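Local atomic coordinates of holo-[acyl-carrier-protein] synthase (Neisseria meningitidis FAM18, PDB entry 5SUV), a protein that belongs to the 4'-phosphopantetheinyl transferase superfamily and forms a trimer that holds coenzyme A in pockets shared between neighbouring subunits. Residues 77-82 with 87-92; 31-36 with 55-60; 109-114 with 118-123. All coordinates share one frame; numbering follows the deposited sequence.

The three contacts meet around helix 46-63. Contact 2 touches contact 1 through two polar links to strand 77-81: Lys-57 NZ lies 2.6 Å from Ile-77 O, and Glu-36 OE2 lies 2.9 Å from Ile-79 N. On another side of the same helix, Ala-59 CB packs 3.5 Å from Val-122 CG2 of contact 3. The two hairpins also touch each other, with Phe-89 CZ 3.8 Å from Val-122 CG2. Contacts 1 and 3, centres about 13 Å apart, both reach the coenzyme A of chain F, which the second subunit also binds; contact 2 borders the coenzyme A of chain D, which is bound by the third subunit as well.

Contact 1. Residues 77-82 with 87-92; sequences IGIGHD and PEFFYG. With COA (coenzyme A), chain F.
A chi1 of 73° sets CG of Phe-90 between its own backbone N and carbonyl carbon, and this swings the ring across to Gly-78 on the neighbouring strand of the beta hairpin formed by 77-81 and 87-91. Gly-78 CA sits over one face, 3.6 Å from the ring centroid, in a CH-pi contact; with no side chain on the glycine, the ring can lie directly on the backbone. The edge of the same ring runs on toward Gly-80 N. Backbone hydrogen bonds join the two glycines to their partners in pairs, Gly-78 with Phe-90 and Gly-80 with Glu-88, the shortest being Gly-80 N to Glu-88 O at 2.7 Å.

The other face of the hairpin bears Ile-77, Ile-79, Phe-89 and Pro-87 and packs on helix 46-63 and strand 106-114. There Phe-89 lies alongside both isoleucines, all pointing the same way, with Ile-77 CG2 3.7 Å from Phe-89 CD1 and Ile-79 CD1 4.1 Å from Phe-89 CE1.

At the turn end the hairpin lines the coenzyme A pocket. Pro-87 CG comes within 3.4 Å of the ligand's O2B. Next to it, His-81 meets the phosphate with its ring edge, in plane: NE2 donates to O8A of coenzyme A at 2.8 Å, with an angle of 157° at the hydrogen.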
loop_
_atom_site.group_PDB
_atom_site.type_symbol
_atom_site.label_atom_id
_atom_site.label_comp_id
_atom_site.label_asym_id
_atom_site.label_seq_id
_atom_site.Cartn_x
_atom_site.Cartn_y
_atom_site.Cartn_z
ATOM N N ILE A 77 11.380 13.822 -10.320
ATOM C CA ILE A 77 11.250 12.562 -9.590
ATOM C C ILE A 77 11.520 11.435 -10.581
ATOM O O ILE A 77 10.655 11.097 -11.395
ATOM C CB ILE A 77 9.862 12.399 -8.971
ATOM C CG1 ILE A 77 9.496 13.554 -8.032
ATOM C CG2 ILE A 77 9.784 11.053 -8.262
ATOM C CD1 ILE A 77 7.993 13.654 -7.818
ATOM N N GLY A 78 12.700 10.823 -10.493
ATOM C CA GLY A 78 13.099 9.755 -11.391
ATOM C C GLY A 78 13.075 8.401 -10.702
ATOM O O GLY A 78 13.264 8.302 -9.490
ATOM N N ILE A 79 12.838 7.350 -11.484
ATOM C CA ILE A 79 12.866 5.983 -10.979
ATOM C C ILE A 79 14.013 5.239 -11.655
ATOM O O ILE A 79 14.112 5.223 -12.889
ATOM C CB ILE A 79 11.518 5.259 -11.200
ATOM C CG1 ILE A 79 10.439 5.824 -10.273
ATOM C CG2 ILE A 79 11.652 3.783 -10.913
ATOM C CD1 ILE A 79 9.837 7.141 -10.711
ATOM N N GLY A 80 14.892 4.656 -10.840
ATOM C CA GLY A 80 15.891 3.705 -11.290
ATOM C C GLY A 80 15.750 2.378 -10.574
ATOM O O GLY A 80 14.766 2.171 -9.862
ATOM N N HIS A 81 16.717 1.475 -10.738
ATOM C CA HIS A 81 16.685 0.188 -10.053
ATOM C C HIS A 81 18.101 -0.190 -9.646
ATOM O O HIS A 81 19.061 0.107 -10.359
ATOM C CB HIS A 81 16.097 -0.919 -10.942
ATOM C CG HIS A 81 14.715 -0.634 -11.442
ATOM N ND1 HIS A 81 14.466 0.209 -12.504
ATOM C CD2 HIS A 81 13.509 -1.096 -11.035
ATOM C CE1 HIS A 81 13.163 0.264 -12.724
ATOM N NE2 HIS A 81 12.561 -0.520 -11.847
ATOM N N ASP A 82 18.230 -0.863 -8.504
ATOM C CA ASP A 82 19.543 -1.316 -8.057
ATOM C C ASP A 82 19.897 -2.634 -8.747
ATOM O O ASP A 82 19.168 -3.132 -9.608
ATOM C CB ASP A 82 19.588 -1.444 -6.534
ATOM C CG ASP A 82 18.802 -2.645 -6.009
ATOM O OD1 ASP A 82 18.257 -3.431 -6.819
ATOM O OD2 ASP A 82 18.747 -2.808 -4.767
ATOM N N PRO A 87 13.300 -1.134 -7.112
ATOM C CA PRO A 87 13.128 0.237 -7.600
ATOM C C PRO A 87 13.576 1.240 -6.554
ATOM O O PRO A 87 13.474 0.994 -5.347
ATOM C CB PRO A 87 11.621 0.336 -7.851
ATOM C CG PRO A 87 11.038 -0.573 -6.818
ATOM C CD PRO A 87 12.015 -1.722 -6.687
ATOM N N GLU A 88 14.065 2.388 -7.033
ATOM C CA GLU A 88 14.535 3.453 -6.155
ATOM C C GLU A 88 14.463 4.786 -6.895
ATOM O O GLU A 88 14.489 4.838 -8.128
ATOM C CB GLU A 88 15.961 3.173 -5.658
ATOM C CG GLU A 88 16.969 2.966 -6.767
ATOM C CD GLU A 88 18.301 2.431 -6.265
ATOM O OE1 GLU A 88 18.353 1.906 -5.131
ATOM O OE2 GLU A 88 19.295 2.533 -7.012
ATOM N N PHE A 89 14.383 5.864 -6.122
ATOM C CA PHE A 89 14.250 7.209 -6.677
ATOM C C PHE A 89 15.606 7.847 -6.928
ATOM O O PHE A 89 16.556 7.627 -6.172
ATOM C CB PHE A 89 13.459 8.111 -5.729
ATOM C CG PHE A 89 12.007 7.775 -5.628
ATOM C CD1 PHE A 89 11.163 7.980 -6.703
ATOM C CD2 PHE A 89 11.483 7.272 -4.449
ATOM C CE1 PHE A 89 9.818 7.681 -6.603
ATOM C CE2 PHE A 89 10.130 6.972 -4.341
ATOM C CZ PHE A 89 9.304 7.183 -5.408
ATOM N N PHE A 90 15.680 8.650 -7.989
ATOM C CA PHE A 90 16.754 9.620 -8.171
ATOM C C PHE A 90 16.101 10.969 -8.441
ATOM O O PHE A 90 14.929 11.042 -8.821
ATOM C CB PHE A 90 17.722 9.198 -9.289
ATOM C CG PHE A 90 17.164 9.333 -10.672
ATOM C CD1 PHE A 90 17.231 10.544 -11.340
ATOM C CD2 PHE A 90 16.609 8.240 -11.323
ATOM C CE1 PHE A 90 16.733 10.671 -12.615
ATOM C CE2 PHE A 90 16.118 8.362 -12.611
ATOM C CZ PHE A 90 16.170 9.578 -13.250
ATOM N N TYR A 91 16.831 12.051 -8.167
ATOM C CA TYR A 91 16.213 13.359 -8.072
ATOM C C TYR A 91 16.933 14.369 -8.944
ATOM O O TYR A 91 18.158 14.330 -9.089
ATOM C CB TYR A 91 16.212 13.872 -6.630
ATOM C CG TYR A 91 15.660 12.877 -5.678
ATOM C CD1 TYR A 91 14.335 12.509 -5.761
ATOM C CD2 TYR A 91 16.448 12.306 -4.697
ATOM C CE1 TYR A 91 13.804 11.588 -4.897
ATOM C CE2 TYR A 91 15.909 11.381 -3.804
ATOM C CZ TYR A 91 14.600 11.025 -3.922
ATOM O OH TYR A 91 14.048 10.106 -3.046
ATOM N N GLY A 92 16.146 15.277 -9.511
ATOM C CA GLY A 92 16.688 16.473 -10.119
ATOM C C GLY A 92 17.273 17.338 -9.023
ATOM O O GLY A 92 16.861 17.268 -7.865
HETATM N N1A COA F . 13.340 -5.994 -4.630
HETATM C C2A COA F . 12.265 -5.200 -4.558
HETATM N N3A COA F . 11.407 -4.947 -5.509
HETATM C C4A COA F . 11.670 -5.587 -6.741
HETATM C C5A COA F . 12.785 -6.444 -6.983
HETATM C C6A COA F . 13.589 -6.608 -5.863
HETATM N N6A COA F . 14.643 -7.381 -5.954
HETATM N N7A COA F . 12.798 -6.907 -8.157
HETATM C C8A COA F . 11.745 -6.360 -8.703
HETATM N N9A COA F . 11.028 -5.562 -7.888
HETATM C C1B COA F . 9.861 -4.831 -8.207
HETATM C C2B COA F . 10.125 -3.857 -9.464
HETATM O O2B COA F . 9.678 -2.569 -9.257
HETATM C C3B COA F . 9.232 -4.558 -10.484
HETATM O O3B COA F . 8.663 -3.730 -11.367
HETATM P P3B COA F . 9.820 -2.712 -12.267
HETATM O O7A COA F . 8.952 -2.530 -13.351
HETATM O O8A COA F . 10.009 -1.564 -11.361
HETATM O O9A COA F . 10.944 -3.650 -12.370
HETATM C C4B COA F . 8.168 -5.108 -9.508
HETATM O O4B COA F . 8.923 -5.735 -8.542
HETATM C C5B COA F . 7.249 -6.085 -10.159
HETATM O O5B COA F . 6.220 -6.354 -9.203
HETATM P P1A COA F . 5.436 -7.699 -9.472
HETATM O O1A COA F . 4.816 -7.707 -10.817
HETATM O O2A COA F . 4.734 -8.074 -8.216
HETATM O O3A COA F . 6.674 -8.730 -9.720
HETATM P P2A COA F . 6.284 -10.178 -10.043
HETATM O O4A COA F . 5.242 -10.673 -9.205
HETATM O O5A COA F . 6.266 -10.515 -11.519
HETATM O O6A COA F . 7.638 -10.933 -9.488
HETATM C CBP COA F . 9.082 -11.074 -7.652
HETATM C CCP COA F . 7.727 -10.692 -8.139
HETATM C CDP COA F . 9.959 -9.980 -7.997
HETATM C CEP COA F . 9.080 -11.194 -6.152
HETATM C CAP COA F . 9.614 -12.412 -8.252
HETATM O OAP COA F . 10.824 -12.766 -7.702
HETATM C C9P COA F . 8.704 -13.632 -8.004
HETATM O O9P COA F . 8.766 -14.193 -6.921
HETATM N N8P COA F . 7.869 -14.108 -9.059
HETATM C C7P COA F . 6.951 -15.290 -8.897
HETATM C C6P COA F . 7.493 -16.334 -7.942
HETATM C C5P COA F . 7.177 -17.736 -8.438
HETATM O O5P COA F . 7.994 -18.594 -8.408
HETATM N N4P COA F . 5.901 -18.029 -8.913
HETATM C C3P COA F . 5.607 -19.378 -9.396
HETATM C C2P COA F . 5.092 -20.277 -8.303
HETATM S S1P COA F . 6.367 -21.484 -7.744
#

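Contact 2. Residues 31-36 with 55-60; sequences ILTPEE and AAKEAF. With COA (coenzyme A), chain D.
Ile-31 and Lys-57 hold the nearest CA atoms of the two segments, 8.5 Å apart, so a long side chain has to span the gap. Residues 55-60 lie within helix 46-63, whereas 31-36 is a junction: the helix ending at Ile-31 gives way to an extended link at Leu-32, and Thr-33 starts the next helix.

The Lys-57 chain runs extended to CE and bends there (chi4 -102°), placing NZ between a helix-end carbonyl and a carboxylate. NZ donates to Ile-31 O at 2.9 Å, in the carbonyl plane, and reaches Glu-36 OE1 at 2.8 Å on its syn lone pair, forming a salt bridge. Further back along the chain, Ile-31 CG2 packs 4.0 Å from Lys-57 CD. Ile-77 O and Phe-74 O also accept from the buried NZ, so four acceptors surround its three N-H bonds and at least one N-H must be shared.

Glu-36 is itself held in place by a capping box. Glu-36 N donates almost straight to Thr-33 OG1 (3.2 Å, 177°), and Thr-33 N returns a bond to Glu-36 OE1 at 3.0 Å, arriving on the anti side but 23° out of the carboxylate plane. OE1 thus accepts two donors and OE2 a third, Ile-79 N; with both oxygens gripped, rotation of the carboxylate is restricted. Thr-33 OG1 donates to the anti lone pair of Glu-35 OE1.

Two residues face the coenzyme A of chain D. Ile-31 CD1 lies 3.7 Å from its S1P, and Glu-58 OE2 comes within 3.4 Å of its phosphate oxygen O5A without a hydrogen bond.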
loop_
_atom_site.group_PDB
_atom_site.type_symbol
_atom_site.label_atom_id
_atom_site.label_comp_id
_atom_site.label_asym_id
_atom_site.label_seq_id
_atom_site.Cartn_x
_atom_site.Cartn_y
_atom_site.Cartn_z
ATOM N N ILE A 31 5.522 13.713 -17.995
ATOM C CA ILE A 31 5.597 12.889 -16.791
ATOM C C ILE A 31 7.010 12.390 -16.525
ATOM O O ILE A 31 7.412 12.235 -15.368
ATOM C CB ILE A 31 4.639 11.688 -16.904
ATOM C CG1 ILE A 31 3.219 12.173 -17.168
ATOM C CG2 ILE A 31 4.699 10.839 -15.646
ATOM C CD1 ILE A 31 2.712 13.171 -16.206
ATOM N N LEU A 32 7.770 12.129 -17.579
ATOM C CA LEU A 32 9.091 11.538 -17.427
ATOM C C LEU A 32 10.147 12.625 -17.262
ATOM O O LEU A 32 10.018 13.721 -17.814
ATOM C CB LEU A 32 9.450 10.686 -18.633
ATOM C CG LEU A 32 8.474 9.560 -18.957
ATOM C CD1 LEU A 32 8.967 8.811 -20.169
ATOM C CD2 LEU A 32 8.304 8.630 -17.744
ATOM N N THR A 33 11.197 12.302 -16.505
ATOM C CA THR A 33 12.346 13.200 -16.423
ATOM C C THR A 33 13.136 13.144 -17.725
ATOM O O THR A 33 13.045 12.169 -18.474
ATOM C CB THR A 33 13.276 12.831 -15.263
ATOM O OG1 THR A 33 13.992 11.626 -15.569
ATOM C CG2 THR A 33 12.516 12.635 -13.973
ATOM N N PRO A 34 13.945 14.172 -18.007
ATOM C CA PRO A 34 14.810 14.111 -19.195
ATOM C C PRO A 34 15.590 12.812 -19.302
ATOM O O PRO A 34 15.771 12.294 -20.409
ATOM C CB PRO A 34 15.742 15.316 -19.004
ATOM C CG PRO A 34 14.983 16.253 -18.148
ATOM C CD PRO A 34 14.146 15.404 -17.231
ATOM N N GLU A 35 16.030 12.251 -18.174
ATOM C CA GLU A 35 16.780 10.999 -18.201
ATOM C C GLU A 35 15.888 9.844 -18.631
ATOM O O GLU A 35 16.239 9.068 -19.531
ATOM C CB GLU A 35 17.377 10.712 -16.820
ATOM C CG GLU A 35 18.369 11.755 -16.320
ATOM C CD GLU A 35 17.710 12.977 -15.696
ATOM O OE1 GLU A 35 16.477 12.978 -15.503
ATOM O OE2 GLU A 35 18.436 13.951 -15.403
ATOM N N GLU A 36 14.728 9.710 -17.992
ATOM C CA GLU A 36 13.807 8.645 -18.360
ATOM C C GLU A 36 13.339 8.801 -19.796
ATOM O O GLU A 36 13.092 7.808 -20.489
ATOM C CB GLU A 36 12.608 8.643 -17.422
ATOM C CG GLU A 36 12.920 8.244 -16.004
ATOM C CD GLU A 36 11.780 8.562 -15.074
ATOM O OE1 GLU A 36 11.040 9.530 -15.341
ATOM O OE2 GLU A 36 11.624 7.851 -14.078
ATOM N N ALA A 55 2.578 6.323 -11.321
ATOM C CA ALA A 55 2.152 5.964 -9.969
ATOM C C ALA A 55 3.238 6.284 -8.948
ATOM O O ALA A 55 2.948 6.792 -7.862
ATOM C CB ALA A 55 1.791 4.482 -9.881
ATOM N N ALA A 56 4.492 5.972 -9.275
ATOM C CA ALA A 56 5.582 6.186 -8.328
ATOM C C ALA A 56 5.782 7.671 -8.054
ATOM O O ALA A 56 6.018 8.074 -6.913
ATOM C CB ALA A 56 6.867 5.563 -8.872
ATOM N N LYS A 57 5.698 8.498 -9.089
ATOM C CA LYS A 57 5.855 9.932 -8.874
ATOM C C LYS A 57 4.690 10.496 -8.073
ATOM O O LYS A 57 4.876 11.328 -7.180
ATOM C CB LYS A 57 5.985 10.637 -10.215
ATOM C CG LYS A 57 7.172 10.151 -11.022
ATOM C CD LYS A 57 7.079 10.611 -12.463
ATOM C CE LYS A 57 8.152 9.957 -13.344
ATOM N NZ LYS A 57 9.297 10.890 -13.618
ATOM N N GLU A 58 3.468 10.050 -8.363
ATOM C CA GLU A 58 2.347 10.554 -7.592
ATOM C C GLU A 58 2.446 10.118 -6.134
ATOM O O GLU A 58 2.168 10.912 -5.231
ATOM C CB GLU A 58 1.026 10.104 -8.219
ATOM C CG GLU A 58 0.733 10.772 -9.545
ATOM C CD GLU A 58 -0.742 10.746 -9.910
ATOM O OE1 GLU A 58 -1.243 11.753 -10.460
ATOM O OE2 GLU A 58 -1.401 9.716 -9.648
ATOM N N ALA A 59 2.841 8.862 -5.878
ATOM C CA ALA A 59 2.964 8.419 -4.496
ATOM C C ALA A 59 4.088 9.168 -3.804
ATOM O O ALA A 59 3.973 9.514 -2.624
ATOM C CB ALA A 59 3.206 6.918 -4.412
ATOM N N PHE A 60 5.185 9.433 -4.522
ATOM C CA PHE A 60 6.249 10.253 -3.954
ATOM C C PHE A 60 5.709 11.612 -3.517
ATOM O O PHE A 60 5.940 12.063 -2.389
ATOM C CB PHE A 60 7.383 10.421 -4.972
ATOM C CG PHE A 60 8.528 11.274 -4.459
ATOM C CD1 PHE A 60 8.457 12.654 -4.511
ATOM C CD2 PHE A 60 9.654 10.683 -3.919
ATOM C CE1 PHE A 60 9.503 13.443 -4.041
ATOM C CE2 PHE A 60 10.701 11.457 -3.442
ATOM C CZ PHE A 60 10.617 12.840 -3.499
HETATM N N1A COA D . -0.018 15.449 0.257
HETATM C C2A COA D . -0.411 14.157 0.337
HETATM N N3A COA D . -1.521 13.631 -0.166
HETATM C C4A COA D . -2.337 14.528 -0.825
HETATM C C5A COA D . -2.076 15.926 -0.998
HETATM C C6A COA D . -0.852 16.312 -0.404
HETATM N N6A COA D . -0.482 17.536 -0.446
HETATM N N7A COA D . -3.030 16.531 -1.659
HETATM C C8A COA D . -3.866 15.545 -1.899
HETATM N N9A COA D . -3.487 14.337 -1.426
HETATM C C1B COA D . -4.199 13.031 -1.473
HETATM C C2B COA D . -5.648 13.204 -0.823
HETATM O O2B COA D . -5.909 12.222 0.092
HETATM C C3B COA D . -6.505 13.048 -2.125
HETATM O O3B COA D . -7.668 12.478 -1.930
HETATM P P3B COA D . -8.836 13.307 -0.892
HETATM O O7A COA D . -8.714 14.636 -1.232
HETATM O O8A COA D . -8.353 12.978 0.486
HETATM O O9A COA D . -10.049 12.659 -1.332
HETATM C C4B COA D . -5.604 12.053 -2.872
HETATM O O4B COA D . -4.339 12.587 -2.762
HETATM C C5B COA D . -5.963 11.839 -4.344
HETATM O O5B COA D . -5.147 10.838 -4.826
HETATM P P1A COA D . -5.580 10.264 -6.263
HETATM O O1A COA D . -6.893 9.774 -6.207
HETATM O O2A COA D . -4.407 9.459 -6.728
HETATM O O3A COA D . -5.775 11.720 -7.036
HETATM P P2A COA D . -4.820 12.190 -8.201
HETATM O O4A COA D . -5.403 13.394 -8.632
HETATM O O5A COA D . -4.450 11.039 -9.092
HETATM O O6A COA D . -3.314 12.642 -7.522
HETATM C CBP COA D . -2.130 14.462 -6.565
HETATM C CCP COA D . -3.442 13.610 -6.632
HETATM C CDP COA D . -1.861 14.774 -5.134
HETATM C CEP COA D . -0.909 13.807 -7.154
HETATM C CAP COA D . -2.420 15.709 -7.310
HETATM O OAP COA D . -3.412 16.423 -6.654
HETATM C C9P COA D . -1.236 16.615 -7.451
HETATM O O9P COA D . -0.804 17.185 -6.512
HETATM N N8P COA D . -0.677 16.813 -8.695
HETATM C C7P COA D . -1.171 16.171 -9.881
HETATM C C6P COA D . -1.268 17.238 -10.985
HETATM C C5P COA D . -0.888 16.590 -12.266
HETATM O O5P COA D . 0.164 16.780 -12.794
HETATM N N4P COA D . -1.812 15.742 -12.855
HETATM C C3P COA D . -1.451 15.039 -14.089
HETATM C C2P COA D . -1.151 15.987 -15.218
HETATM S S1P COA D . -0.509 15.002 -16.557
#

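Contact 3. Residues 109-114 with 118-123; sequences LSMSDE and VLAFVV. With COA (coenzyme A), chain F.
Phe-121, paired with Ser-110 across the hairpin of strands 106-114 and 117-125, is the aromatic ring of this contact. Leu-119 CD2, from the same strand, meets the edge of that ring in its plane, 3.5 Å from Phe-121 CE1. Beyond the chain the ring stacks on Phe-121 of the second subunit and meets Phe-121 of the third edge-to-face, so the three phenylalanines meet one another, and Leu-119 likewise packs on its counterparts in both other subunits.

Ser-110 with Phe-121 and Ser-112 with Leu-119 are the hydrogen-bonded pairs of the antiparallel ladder. Their four bonds are fairly straight, 160° or more at the hydrogen; the shortest, Leu-119 N to Ser-112 O, measures 2.8 Å.

Leu-109, Met-111, Ala-120 and Val-122 occupy the opposite side of the hairpin, toward helix 46-63 and strand 87-91. The side chains of Leu-109 and Val-122 cross at a slant, CD1 of Leu-109 lying 3.7 Å from CG2 of Val-122, while Met-111 CG lies 4.1 Å from Ala-120 CB. Asp-113 CB packs 4.0 Å from Val-118 CG2, and Asp-113 OD2 forms a long, weak ion pair with Lys-52 NZ.

The strand 109-114 also borders coenzyme A of chain F. A bend at chi3 (-68°) turns the end of Met-111 away from the partner strand, bringing CE to 3.5 Å from the ligand's O8A. Ser-112 OG, which also bonds to Ile-10 N of the second subunit, stands anti to its own backbone N (chi1 -177°) and donates to O2A of coenzyme A at 3.3 Å.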
loop_
_atom_site.group_PDB
_atom_site.type_symbol
_atom_site.label_atom_id
_atom_site.label_comp_id
_atom_site.label_asym_id
_atom_site.label_seq_id
_atom_site.Cartn_x
_atom_site.Cartn_y
_atom_site.Cartn_z
ATOM N N LEU A 109 10.490 2.956 -2.050
ATOM C CA LEU A 109 9.509 2.743 -3.101
ATOM C C LEU A 109 9.280 1.255 -3.285
ATOM O O LEU A 109 10.241 0.484 -3.370
ATOM C CB LEU A 109 9.999 3.323 -4.430
ATOM C CG LEU A 109 9.199 3.044 -5.707
ATOM C CD1 LEU A 109 7.808 3.589 -5.536
ATOM C CD2 LEU A 109 9.895 3.681 -6.922
ATOM N N SER A 110 8.021 0.874 -3.431
ATOM C CA SER A 110 7.686 -0.443 -3.942
ATOM C C SER A 110 6.598 -0.314 -4.990
ATOM O O SER A 110 5.710 0.530 -4.886
ATOM C CB SER A 110 7.206 -1.392 -2.829
ATOM O OG SER A 110 6.981 -2.700 -3.344
ATOM N N MET A 111 6.646 -1.196 -5.979
ATOM C CA MET A 111 5.618 -1.206 -7.001
ATOM C C MET A 111 5.155 -2.629 -7.263
ATOM O O MET A 111 5.900 -3.585 -7.061
ATOM C CB MET A 111 6.138 -0.555 -8.282
ATOM C CG MET A 111 6.274 0.959 -8.104
ATOM S SD MET A 111 6.804 1.763 -9.599
ATOM C CE MET A 111 8.460 1.140 -9.745
ATOM N N SER A 112 3.914 -2.737 -7.719
ATOM C CA SER A 112 3.364 -4.010 -8.153
ATOM C C SER A 112 2.328 -3.745 -9.232
ATOM O O SER A 112 1.765 -2.653 -9.334
ATOM C CB SER A 112 2.737 -4.781 -6.982
ATOM O OG SER A 112 2.258 -6.056 -7.397
ATOM N N ASP A 113 2.058 -4.766 -10.034
ATOM C CA ASP A 113 1.007 -4.631 -11.023
ATOM C C ASP A 113 0.348 -5.983 -11.219
ATOM O O ASP A 113 0.988 -7.026 -11.085
ATOM C CB ASP A 113 1.549 -4.105 -12.349
ATOM C CG ASP A 113 2.507 -5.066 -13.006
ATOM O OD1 ASP A 113 2.039 -6.091 -13.536
ATOM O OD2 ASP A 113 3.726 -4.787 -13.009
ATOM N N GLU A 114 -0.938 -5.936 -11.544
ATOM C CA GLU A 114 -1.732 -7.132 -11.814
ATOM C C GLU A 114 -2.867 -6.725 -12.738
ATOM O O GLU A 114 -3.679 -5.863 -12.382
ATOM C CB GLU A 114 -2.274 -7.733 -10.518
ATOM C CG GLU A 114 -3.063 -9.033 -10.687
ATOM C CD GLU A 114 -2.176 -10.258 -10.838
ATOM O OE1 GLU A 114 -1.124 -10.168 -11.496
ATOM O OE2 GLU A 114 -2.545 -11.319 -10.281
ATOM N N VAL A 118 -1.830 -0.810 -11.705
ATOM C CA VAL A 118 -0.473 -0.575 -11.241
ATOM C C VAL A 118 -0.557 0.117 -9.893
ATOM O O VAL A 118 -1.367 1.027 -9.697
ATOM C CB VAL A 118 0.348 0.268 -12.234
ATOM C CG1 VAL A 118 1.747 0.504 -11.687
ATOM C CG2 VAL A 118 0.419 -0.435 -13.560
ATOM N N LEU A 119 0.263 -0.331 -8.960
ATOM C CA LEU A 119 0.226 0.151 -7.591
ATOM C C LEU A 119 1.611 0.606 -7.155
ATOM O O LEU A 119 2.608 -0.058 -7.449
ATOM C CB LEU A 119 -0.283 -0.956 -6.679
ATOM C CG LEU A 119 -0.272 -0.785 -5.176
ATOM C CD1 LEU A 119 -1.080 0.423 -4.817
ATOM C CD2 LEU A 119 -0.858 -2.052 -4.563
ATOM N N ALA A 120 1.662 1.734 -6.438
ATOM C CA ALA A 120 2.897 2.245 -5.855
ATOM C C ALA A 120 2.673 2.605 -4.390
ATOM O O ALA A 120 1.642 3.178 -4.027
ATOM C CB ALA A 120 3.422 3.481 -6.622
ATOM N N PHE A 121 3.653 2.263 -3.556
ATOM C CA PHE A 121 3.714 2.670 -2.157
ATOM C C PHE A 121 5.057 3.353 -1.909
ATOM O O PHE A 121 6.089 2.883 -2.390
ATOM C CB PHE A 121 3.598 1.487 -1.195
ATOM C CG PHE A 121 2.203 0.985 -0.986
ATOM C CD1 PHE A 121 1.569 0.224 -1.952
ATOM C CD2 PHE A 121 1.542 1.236 0.205
ATOM C CE1 PHE A 121 0.288 -0.255 -1.744
ATOM C CE2 PHE A 121 0.260 0.757 0.421
ATOM C CZ PHE A 121 -0.370 0.007 -0.558
ATOM N N VAL A 122 5.037 4.438 -1.142
ATOM C CA VAL A 122 6.234 5.218 -0.855
ATOM C C VAL A 122 6.219 5.616 0.612
ATOM O O VAL A 122 5.194 6.083 1.132
ATOM C CB VAL A 122 6.317 6.484 -1.739
ATOM C CG1 VAL A 122 7.479 7.363 -1.315
ATOM C CG2 VAL A 122 6.447 6.119 -3.208
ATOM N N VAL A 123 7.381 5.516 1.252
ATOM C CA VAL A 123 7.574 6.033 2.599
ATOM C C VAL A 123 8.773 6.961 2.609
ATOM O O VAL A 123 9.886 6.547 2.270
ATOM C CB VAL A 123 7.778 4.907 3.620
ATOM C CG1 VAL A 123 7.945 5.490 5.012
ATOM C CG2 VAL A 123 6.607 3.932 3.567
HETATM N N1A COA F . 13.340 -5.994 -4.630
HETATM C C2A COA F . 12.265 -5.200 -4.558
HETATM N N3A COA F . 11.407 -4.947 -5.509
HETATM C C4A COA F . 11.670 -5.587 -6.741
HETATM C C5A COA F . 12.785 -6.444 -6.983
HETATM C C6A COA F . 13.589 -6.608 -5.863
HETATM N N6A COA F . 14.643 -7.381 -5.954
HETATM N N7A COA F . 12.798 -6.907 -8.157
HETATM C C8A COA F . 11.745 -6.360 -8.703
HETATM N N9A COA F . 11.028 -5.562 -7.888
HETATM C C1B COA F . 9.861 -4.831 -8.207
HETATM C C2B COA F . 10.125 -3.857 -9.464
HETATM O O2B COA F . 9.678 -2.569 -9.257
HETATM C C3B COA F . 9.232 -4.558 -10.484
HETATM O O3B COA F . 8.663 -3.730 -11.367
HETATM P P3B COA F . 9.820 -2.712 -12.267
HETATM O O7A COA F . 8.952 -2.530 -13.351
HETATM O O8A COA F . 10.009 -1.564 -11.361
HETATM O O9A COA F . 10.944 -3.650 -12.370
HETATM C C4B COA F . 8.168 -5.108 -9.508
HETATM O O4B COA F . 8.923 -5.735 -8.542
HETATM C C5B COA F . 7.249 -6.085 -10.159
HETATM O O5B COA F . 6.220 -6.354 -9.203
HETATM P P1A COA F . 5.436 -7.699 -9.472
HETATM O O1A COA F . 4.816 -7.707 -10.817
HETATM O O2A COA F . 4.734 -8.074 -8.216
HETATM O O3A COA F . 6.674 -8.730 -9.720
HETATM P P2A COA F . 6.284 -10.178 -10.043
HETATM O O4A COA F . 5.242 -10.673 -9.205
HETATM O O5A COA F . 6.266 -10.515 -11.519
HETATM O O6A COA F . 7.638 -10.933 -9.488
HETATM C CBP COA F . 9.082 -11.074 -7.652
HETATM C CCP COA F . 7.727 -10.692 -8.139
HETATM C CDP COA F . 9.959 -9.980 -7.997
HETATM C CEP COA F . 9.080 -11.194 -6.152
HETATM C CAP COA F . 9.614 -12.412 -8.252
HETATM O OAP COA F . 10.824 -12.766 -7.702
HETATM C C9P COA F . 8.704 -13.632 -8.004
HETATM O O9P COA F . 8.766 -14.193 -6.921
HETATM N N8P COA F . 7.869 -14.108 -9.059
HETATM C C7P COA F . 6.951 -15.290 -8.897
HETATM C C6P COA F . 7.493 -16.334 -7.942
HETATM C C5P COA F . 7.177 -17.736 -8.438
HETATM O O5P COA F . 7.994 -18.594 -8.408
HETATM N N4P COA F . 5.901 -18.029 -8.913
HETATM C C3P COA F . 5.607 -19.378 -9.396
HETATM C C2P COA F . 5.092 -20.277 -8.303
HETATM S S1P COA F . 6.367 -21.484 -7.744
#